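Local coordinates for protein nitrite transporter NirC (Salmonella enterica subsp. enterica serovar Typhimurium, PDB 4FC4) that forms an ion channel of the formate/nitrite transporter family that carries nitrite into and out of the cell across the cytoplasmic membrane, at residues A36-G41 / Y195-A200; I67-V72 / L166-A171; W162-A167 / L188-S193. All coordinates share one frame; numbering follows the deposited sequence.

Contact 1: residues A36-G41 / Y195-A200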
loop_
_atom_site.group_PDB
_atom_site.type_symbol
_atom_site.label_atom_id
_atom_site.label_comp_id
_atom_site.label_asym_id
_atom_site.label_seq_id
_atom_site.Cartn_x
_atom_site.Cartn_y
_atom_site.Cartn_z
ATOM N N ALA B 36 7.821 -13.369 22.080
ATOM C CA ALA B 36 6.720 -14.092 21.463
ATOM C C ALA B 36 6.249 -13.403 20.141
ATOM O O ALA B 36 6.081 -14.093 19.099
ATOM C CB ALA B 36 5.572 -14.254 22.464
ATOM N N TYR B 37 6.112 -12.067 20.168
ATOM C CA TYR B 37 5.633 -11.290 19.002
ATOM C C TYR B 37 6.601 -11.389 17.868
ATOM O O TYR B 37 6.186 -11.670 16.727
ATOM C CB TYR B 37 5.406 -9.825 19.340
ATOM C CG TYR B 37 4.255 -9.578 20.347
ATOM C CD1 TYR B 37 3.345 -10.609 20.711
ATOM C CD2 TYR B 37 4.076 -8.313 20.902
ATOM C CE1 TYR B 37 2.346 -10.365 21.599
ATOM C CE2 TYR B 37 3.073 -8.070 21.794
ATOM C CZ TYR B 37 2.217 -9.086 22.150
ATOM O OH TYR B 37 1.251 -8.786 23.096
ATOM N N VAL B 38 7.888 -11.171 18.171
ATOM C CA VAL B 38 8.906 -11.295 17.151
ATOM C C VAL B 38 8.854 -12.714 16.559
ATOM O O VAL B 38 8.908 -12.874 15.322
ATOM C CB VAL B 38 10.309 -10.879 17.629
ATOM C CG1 VAL B 38 11.346 -11.044 16.500
ATOM C CG2 VAL B 38 10.312 -9.415 18.050
ATOM N N GLY B 39 8.704 -13.717 17.436
ATOM C CA GLY B 39 8.507 -15.105 17.048
ATOM C C GLY B 39 7.369 -15.348 16.038
ATOM O O GLY B 39 7.554 -16.116 15.086
ATOM N N LEU B 40 6.185 -14.766 16.276
ATOM C CA LEU B 40 5.059 -14.992 15.422
ATOM C C LEU B 40 5.447 -14.450 14.033
ATOM O O LEU B 40 5.057 -15.024 13.008
ATOM C CB LEU B 40 3.783 -14.302 15.985
ATOM C CG LEU B 40 3.109 -14.901 17.274
ATOM C CD1 LEU B 40 2.156 -13.909 17.893
ATOM C CD2 LEU B 40 2.331 -16.201 16.956
ATOM N N GLY B 41 6.240 -13.377 13.989
ATOM C CA GLY B 41 6.876 -12.951 12.745
ATOM C C GLY B 41 7.812 -13.972 12.082
ATOM O O GLY B 41 7.776 -14.178 10.855
ATOM N N TYR B 195 21.053 -9.640 7.539
ATOM C CA TYR B 195 21.564 -9.240 8.874
ATOM C C TYR B 195 20.968 -10.081 10.075
ATOM O O TYR B 195 19.991 -10.778 9.928
ATOM C CB TYR B 195 21.432 -7.740 9.108
ATOM C CG TYR B 195 21.994 -6.866 8.024
ATOM C CD1 TYR B 195 23.173 -7.203 7.339
ATOM C CD2 TYR B 195 21.329 -5.674 7.665
ATOM C CE1 TYR B 195 23.686 -6.377 6.339
ATOM C CE2 TYR B 195 21.824 -4.850 6.667
ATOM C CZ TYR B 195 23.003 -5.191 6.020
ATOM O OH TYR B 195 23.451 -4.352 5.032
ATOM N N GLU B 196 21.565 -10.010 11.249
ATOM C CA GLU B 196 21.234 -10.947 12.359
ATOM C C GLU B 196 20.507 -10.227 13.501
ATOM O O GLU B 196 21.045 -9.252 14.067
ATOM C CB GLU B 196 22.540 -11.574 12.944
ATOM C CG GLU B 196 23.276 -12.612 12.083
ATOM C CD GLU B 196 22.513 -13.918 11.875
ATOM O OE1 GLU B 196 22.416 -14.807 12.770
ATOM O OE2 GLU B 196 21.972 -14.038 10.777
ATOM N N HIS B 197 19.313 -10.698 13.863
ATOM C CA HIS B 197 18.568 -10.108 14.987
ATOM C C HIS B 197 18.607 -11.074 16.137
ATOM O O HIS B 197 18.189 -12.206 15.985
ATOM C CB HIS B 197 17.108 -9.745 14.568
ATOM C CG HIS B 197 16.368 -8.933 15.608
ATOM N ND1 HIS B 197 15.330 -9.418 16.283
ATOM C CD2 HIS B 197 16.612 -7.631 16.120
ATOM C CE1 HIS B 197 14.908 -8.486 17.207
ATOM N NE2 HIS B 197 15.685 -7.384 17.077
ATOM N N SER B 198 19.211 -10.679 17.255
ATOM C CA SER B 198 19.419 -11.581 18.440
ATOM C C SER B 198 18.098 -12.236 18.946
ATOM O O SER B 198 17.978 -13.464 18.988
ATOM C CB SER B 198 20.129 -10.832 19.576
ATOM O OG SER B 198 19.283 -9.794 20.112
ATOM N N VAL B 199 17.107 -11.418 19.289
ATOM C CA VAL B 199 15.792 -11.928 19.750
ATOM C C VAL B 199 15.079 -12.750 18.661
ATOM O O VAL B 199 14.510 -13.817 18.915
ATOM C CB VAL B 199 14.906 -10.775 20.293
ATOM C CG1 VAL B 199 13.547 -11.261 20.733
ATOM C CG2 VAL B 199 15.596 -10.083 21.464
ATOM N N ALA B 200 15.093 -12.280 17.435
ATOM C CA ALA B 200 14.455 -13.081 16.364
ATOM C C ALA B 200 15.167 -14.448 16.197
ATOM O O ALA B 200 14.522 -15.442 15.896
ATOM C CB ALA B 200 14.423 -12.322 15.039
#
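V38 of helix 24-51 meets A200 and H197 at the start of helix 198-209. The contact is small and buried. V38 alone supplies the helix 24-51 side. Its CG1 methyl makes the approach, because it stands anti to the backbone N (chi1 180°) and projects from the helix toward the other segment. CG1 lies 3.6 Å from A200 CB and 3.7 Å from A200 CA. It thus packs against both side chain and backbone of A200. The same methyl comes within 4.3 Å of H197 ND1, meeting the imidazole obliquely.

The imidazole of H197 has a second neighbour in A200. The CB methyl of A200 lies at the ring edge, in its plane. H197 is the N-cap of helix 198-209. Its ND1 accepts a hydrogen bond from A200 N at 3.1 Å. The bond is somewhat bent, with an N-H...N angle of 147°, and the donor lies 34° out of the ring plane. On the other nitrogen, NE2 is hydrogen-bonded to T81 OG1. Two bonds at separate nitrogens therefore fix how the ring is turned. The membrane span is broken between helices 177-192 and 198-209, a feature of the formate/nitrite transporter fold. H197 probably corresponds to the histidine found in the pore of these channels.

Around the contact, F65 and L79, from loops, pack on V38. F65 also touches A200, and L79 touches V199. C160 of helix 150-172 touches H197. Helix 98-125 packs on V199 through N112 and S116. On the far side of helix 24-51, A36 and L40 pack against W162 and L163 of a neighbouring subunit.

Contact 2: residues I67-V72 / L166-A171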
loop_
_atom_site.group_PDB
_atom_site.type_symbol
_atom_site.label_atom_id
_atom_site.label_comp_id
_atom_site.label_asym_id
_atom_site.label_seq_id
_atom_site.Cartn_x
_atom_site.Cartn_y
_atom_site.Cartn_z
ATOM N N ILE B 67 5.392 -7.479 10.450
ATOM C CA ILE B 67 4.506 -7.712 11.583
ATOM C C ILE B 67 5.308 -7.781 12.892
ATOM O O ILE B 67 4.831 -7.331 13.944
ATOM C CB ILE B 67 3.619 -8.961 11.344
ATOM C CG1 ILE B 67 2.763 -9.268 12.581
ATOM C CG2 ILE B 67 4.503 -10.125 10.953
ATOM C CD1 ILE B 67 1.586 -10.150 12.324
ATOM N N ALA B 68 6.537 -8.289 12.829
ATOM C CA ALA B 68 7.287 -8.583 14.071
ATOM C C ALA B 68 7.457 -7.322 14.920
ATOM O O ALA B 68 7.100 -7.303 16.082
ATOM C CB ALA B 68 8.680 -9.219 13.784
ATOM N N LEU B 69 8.001 -6.261 14.331
ATOM C CA LEU B 69 8.234 -5.035 15.090
ATOM C C LEU B 69 6.981 -4.199 15.200
ATOM O O LEU B 69 6.842 -3.428 16.168
ATOM C CB LEU B 69 9.385 -4.251 14.517
ATOM C CG LEU B 69 9.911 -3.148 15.421
ATOM C CD1 LEU B 69 10.567 -3.658 16.723
ATOM C CD2 LEU B 69 10.877 -2.336 14.551
ATOM N N THR B 70 6.073 -4.365 14.239
ATOM C CA THR B 70 4.765 -3.745 14.340
ATOM C C THR B 70 4.028 -4.162 15.614
ATOM O O THR B 70 3.539 -3.287 16.333
ATOM C CB THR B 70 3.890 -4.059 13.137
ATOM O OG1 THR B 70 4.572 -3.656 11.931
ATOM C CG2 THR B 70 2.559 -3.374 13.286
ATOM N N LEU B 71 3.979 -5.469 15.900
ATOM C CA LEU B 71 3.465 -5.989 17.169
ATOM C C LEU B 71 4.195 -5.380 18.339
ATOM O O LEU B 71 3.590 -4.823 19.210
ATOM C CB LEU B 71 3.538 -7.540 17.232
ATOM C CG LEU B 71 2.655 -8.340 16.233
ATOM C CD1 LEU B 71 2.855 -9.845 16.381
ATOM C CD2 LEU B 71 1.169 -7.954 16.316
ATOM N N VAL B 72 5.506 -5.548 18.387
ATOM C CA VAL B 72 6.308 -5.028 19.490
ATOM C C VAL B 72 5.975 -3.552 19.790
ATOM O O VAL B 72 5.760 -3.197 20.947
ATOM C CB VAL B 72 7.842 -5.227 19.203
ATOM C CG1 VAL B 72 8.707 -4.482 20.231
ATOM C CG2 VAL B 72 8.203 -6.717 19.235
ATOM N N LEU B 166 16.608 2.103 13.804
ATOM C CA LEU B 166 16.169 3.141 12.895
ATOM C C LEU B 166 14.632 3.128 12.746
ATOM O O LEU B 166 14.005 4.191 12.687
ATOM C CB LEU B 166 16.881 3.048 11.538
ATOM C CG LEU B 166 18.246 3.774 11.605
ATOM C CD1 LEU B 166 19.240 3.241 10.561
ATOM C CD2 LEU B 166 18.095 5.291 11.524
ATOM N N ALA B 167 14.026 1.930 12.739
ATOM C CA ALA B 167 12.591 1.790 12.633
ATOM C C ALA B 167 11.955 2.355 13.907
ATOM O O ALA B 167 10.988 3.106 13.859
ATOM C CB ALA B 167 12.236 0.327 12.432
ATOM N N ILE B 168 12.544 2.052 15.055
ATOM C CA ILE B 168 11.972 2.530 16.315
ATOM C C ILE B 168 11.998 4.044 16.412
ATOM O O ILE B 168 10.995 4.686 16.772
ATOM C CB ILE B 168 12.702 1.903 17.500
ATOM C CG1 ILE B 168 12.416 0.379 17.502
ATOM C CG2 ILE B 168 12.270 2.613 18.739
ATOM C CD1 ILE B 168 13.318 -0.398 18.416
ATOM N N TRP B 169 13.149 4.593 16.034
ATOM C CA TRP B 169 13.415 6.014 15.914
ATOM C C TRP B 169 12.420 6.696 15.010
ATOM O O TRP B 169 11.749 7.666 15.424
ATOM C CB TRP B 169 14.814 6.173 15.343
ATOM C CG TRP B 169 15.338 7.594 15.270
ATOM C CD1 TRP B 169 15.451 8.394 14.142
ATOM C CD2 TRP B 169 15.859 8.406 16.377
ATOM N NE1 TRP B 169 15.976 9.623 14.468
ATOM C CE2 TRP B 169 16.243 9.693 15.792
ATOM C CE3 TRP B 169 16.027 8.203 17.749
ATOM C CZ2 TRP B 169 16.765 10.727 16.564
ATOM C CZ3 TRP B 169 16.550 9.240 18.517
ATOM C CH2 TRP B 169 16.917 10.477 17.946
ATOM N N MET B 170 12.337 6.233 13.762
ATOM C CA MET B 170 11.420 6.852 12.789
ATOM C C MET B 170 9.960 6.766 13.229
ATOM O O MET B 170 9.181 7.669 12.988
ATOM C CB MET B 170 11.598 6.259 11.400
ATOM C CG MET B 170 12.930 6.542 10.726
ATOM S SD MET B 170 12.905 5.809 9.081
ATOM C CE MET B 170 12.099 7.097 8.197
ATOM N N ALA B 171 9.596 5.640 13.847
ATOM C CA ALA B 171 8.253 5.472 14.429
ATOM C C ALA B 171 7.992 6.511 15.507
ATOM O O ALA B 171 6.924 7.123 15.516
ATOM C CB ALA B 171 8.070 4.070 14.975
#
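This is a buried, wholly apolar helix-to-helix contact, in which L69 of helix 67-75 reaches A167 and I168 of helix 150-172. It joins two membrane helices of the channel. Helix 67-75 belongs to a transmembrane span that is interrupted before helix 80-93. Such a break is a hallmark of the formate/nitrite transporter fold. Helix 150-172 is a continuous span.

The backbones stay well apart, and the nearest CA atoms, those of L69 and A167, are 8.5 Å from each other. L69 extends toward the other helix, with CG anti to the backbone N (chi1 -166°). From there the CD2 methyl makes the touch. L69 CD2 lies 3.7 Å from A167 CB, so the contact is methyl to methyl. A167 also directs its CB at the facing helix, but its side chain is short, and the leucine supplies most of the reach.

The second touch is looser. On I168 the atom brought near the leucine is CG1, which L69 CD2 approaches to 4.3 Å. The CD2 methyl is thus met by two successive residues of helix 150-172. No hydrogen bond links the segments. Their backbones are bonded along their own helices.

Other helices close in on these residues and their neighbours. I183 and L187 of helix 177-192 touch L69, and C186 of that helix touches A167. From helix 80-93, M85 and F86 pack on I168. V38 and Y37 of helix 24-51 lie against V72 and L71. Both segments also face other subunits: I67 and T70 pack on W185 of one neighbouring subunit, and M170 packs on I74 of another.

Contact 3: residues W162-A167 / L188-S193; sequences WLVCLA and LAFIAS
L163 and V164 of helix 150-172 pack on A189 and F190 of helix 177-192, mainly through apolar side chains, with no hydrogen bond between the segments. The two helices follow each other in the chain, with only residues 173-176 between them, and pack as an antiparallel helical hairpin. The two segments run at 164°, with their axes 9.5 Å apart at the closest point.

The aliphatic contacts centre on L163. Its CD1 methyl lies 3.7 Å from A189 CB. It also sits 4.0 Å from F190 CB and lies close to the backbone N of F190. The methyl settles against two successive residues of helix 177-192.

The aromatic contact belongs to V164. Its CG2 methyl, anti to the carbonyl carbon, comes to 3.6 Å from F190 CD2 and is nearly as close to CE2. It meets the ring obliquely. Within its own helix, I191 CG1 lies 3.9 Å above one ring face, offset toward the rim.

One side-chain hydrogen bond lies within 188-193. S193 OG donates to A189 O at 2.6 Å, and S193 N bonds to the same oxygen. A189 O thus takes two donors, just before the non-helical break that this span shares with other formate/nitrite transporters.

Y195 from the following loop touches both L163 and F190, and H197 touches V164. L69 of helix 67-75 packs on V164. Helix 219-248 lies beside L166 and W162 through M241. A189 and A192 pack on I67 and L44 of a neighbouring subunit.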
loop_
_atom_site.group_PDB
_atom_site.type_symbol
_atom_site.label_atom_id
_atom_site.label_comp_id
_atom_site.label_asym_id
_atom_site.label_seq_id
_atom_site.Cartn_x
_atom_site.Cartn_y
_atom_site.Cartn_z
ATOM N N TRP B 162 21.062 -1.415 13.824
ATOM C CA TRP B 162 21.012 -0.114 13.183
ATOM C C TRP B 162 19.648 0.029 12.585
ATOM O O TRP B 162 18.940 0.998 12.886
ATOM C CB TRP B 162 22.084 -0.008 12.090
ATOM C CG TRP B 162 22.578 1.419 11.947
ATOM C CD1 TRP B 162 22.003 2.564 12.492
ATOM C CD2 TRP B 162 23.731 1.897 11.197
ATOM N NE1 TRP B 162 22.703 3.678 12.157
ATOM C CE2 TRP B 162 23.754 3.354 11.369
ATOM C CE3 TRP B 162 24.741 1.287 10.460
ATOM C CZ2 TRP B 162 24.784 4.163 10.815
ATOM C CZ3 TRP B 162 25.755 2.101 9.884
ATOM C CH2 TRP B 162 25.763 3.502 10.053
ATOM N N LEU B 163 19.251 -0.955 11.764
ATOM C CA LEU B 163 18.051 -0.840 10.978
ATOM C C LEU B 163 16.813 -0.933 11.896
ATOM O O LEU B 163 15.878 -0.164 11.756
ATOM C CB LEU B 163 18.003 -1.885 9.825
ATOM C CG LEU B 163 18.720 -1.370 8.581
ATOM C CD1 LEU B 163 19.059 -2.471 7.563
ATOM C CD2 LEU B 163 17.898 -0.235 7.939
ATOM N N VAL B 164 16.815 -1.873 12.834
ATOM C CA VAL B 164 15.675 -2.032 13.735
ATOM C C VAL B 164 15.509 -0.795 14.681
ATOM O O VAL B 164 14.377 -0.276 14.823
ATOM C CB VAL B 164 15.759 -3.367 14.513
ATOM C CG1 VAL B 164 14.547 -3.516 15.447
ATOM C CG2 VAL B 164 15.898 -4.501 13.522
ATOM N N CYS B 165 16.610 -0.340 15.309
ATOM C CA CYS B 165 16.591 0.964 15.983
ATOM C C CYS B 165 16.219 2.137 15.079
ATOM O O CYS B 165 15.582 3.081 15.537
ATOM C CB CYS B 165 17.897 1.247 16.680
ATOM S SG CYS B 165 18.024 0.216 18.153
ATOM N N LEU B 166 16.608 2.103 13.804
ATOM C CA LEU B 166 16.169 3.141 12.895
ATOM C C LEU B 166 14.632 3.128 12.746
ATOM O O LEU B 166 14.005 4.191 12.687
ATOM C CB LEU B 166 16.881 3.048 11.538
ATOM C CG LEU B 166 18.246 3.774 11.605
ATOM C CD1 LEU B 166 19.240 3.241 10.561
ATOM C CD2 LEU B 166 18.095 5.291 11.524
ATOM N N ALA B 167 14.026 1.930 12.739
ATOM C CA ALA B 167 12.591 1.790 12.633
ATOM C C ALA B 167 11.955 2.355 13.907
ATOM O O ALA B 167 10.988 3.106 13.859
ATOM C CB ALA B 167 12.236 0.327 12.432
ATOM N N LEU B 188 12.135 -5.234 5.938
ATOM C CA LEU B 188 12.580 -5.623 4.557
ATOM C C LEU B 188 14.120 -5.633 4.438
ATOM O O LEU B 188 14.750 -6.609 3.990
ATOM C CB LEU B 188 11.981 -4.696 3.506
ATOM C CG LEU B 188 12.386 -4.875 2.035
ATOM C CD1 LEU B 188 12.155 -6.303 1.532
ATOM C CD2 LEU B 188 11.568 -3.938 1.182
ATOM N N ALA B 189 14.722 -4.533 4.887
ATOM C CA ALA B 189 16.110 -4.267 4.636
ATOM C C ALA B 189 16.990 -5.219 5.492
ATOM O O ALA B 189 17.939 -5.784 4.951
ATOM C CB ALA B 189 16.463 -2.796 4.939
ATOM N N PHE B 190 16.716 -5.393 6.778
ATOM C CA PHE B 190 17.641 -6.220 7.551
ATOM C C PHE B 190 17.542 -7.695 7.192
ATOM O O PHE B 190 18.564 -8.368 7.045
ATOM C CB PHE B 190 17.608 -5.906 9.048
ATOM C CG PHE B 190 16.934 -6.953 9.897
ATOM C CD1 PHE B 190 17.509 -8.243 10.082
ATOM C CD2 PHE B 190 15.750 -6.646 10.586
ATOM C CE1 PHE B 190 16.855 -9.199 10.854
ATOM C CE2 PHE B 190 15.145 -7.595 11.378
ATOM C CZ PHE B 190 15.677 -8.871 11.504
ATOM N N ILE B 191 16.316 -8.212 7.021
ATOM C CA ILE B 191 16.138 -9.644 6.709
ATOM C C ILE B 191 16.708 -9.894 5.302
ATOM O O ILE B 191 17.565 -10.764 5.119
ATOM C CB ILE B 191 14.635 -10.067 6.749
ATOM C CG1 ILE B 191 14.057 -10.019 8.166
ATOM C CG2 ILE B 191 14.430 -11.451 6.116
ATOM C CD1 ILE B 191 14.367 -11.280 8.968
ATOM N N ALA B 192 16.224 -9.148 4.310
ATOM C CA ALA B 192 16.672 -9.361 2.939
ATOM C C ALA B 192 18.175 -9.156 2.734
ATOM O O ALA B 192 18.753 -9.793 1.888
ATOM C CB ALA B 192 15.848 -8.526 1.919
ATOM N N SER B 193 18.829 -8.298 3.506
ATOM C CA SER B 193 20.261 -8.083 3.306
ATOM C C SER B 193 21.101 -9.200 3.947
ATOM O O SER B 193 22.295 -9.203 3.768
ATOM C CB SER B 193 20.692 -6.728 3.893
ATOM O OG SER B 193 20.006 -5.622 3.308
#

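How the contacts relate
Contacts 2 and 3 share L166 and A167 of helix 150-172, and their centres are 10 Å apart. L69 CD2, the touching methyl of contact 2, lies 4.0 Å from V164 CG1 of contact 3. Contact 1 is about 12 Å from each of the others, centre to centre. It joins contact 2 through V38 CG2, 3.6 Å from V72 CG2. It joins contact 3 where H197 CB lies 3.5 Å from F190 CZ. A probable hydrogen bond from Y195 N to F190 O, 2.8 Å, also ties these two. Contact 3 lies just ahead of the break between helices 177-192 and 198-209, and contact 1 includes it, with the probable pore histidine H197.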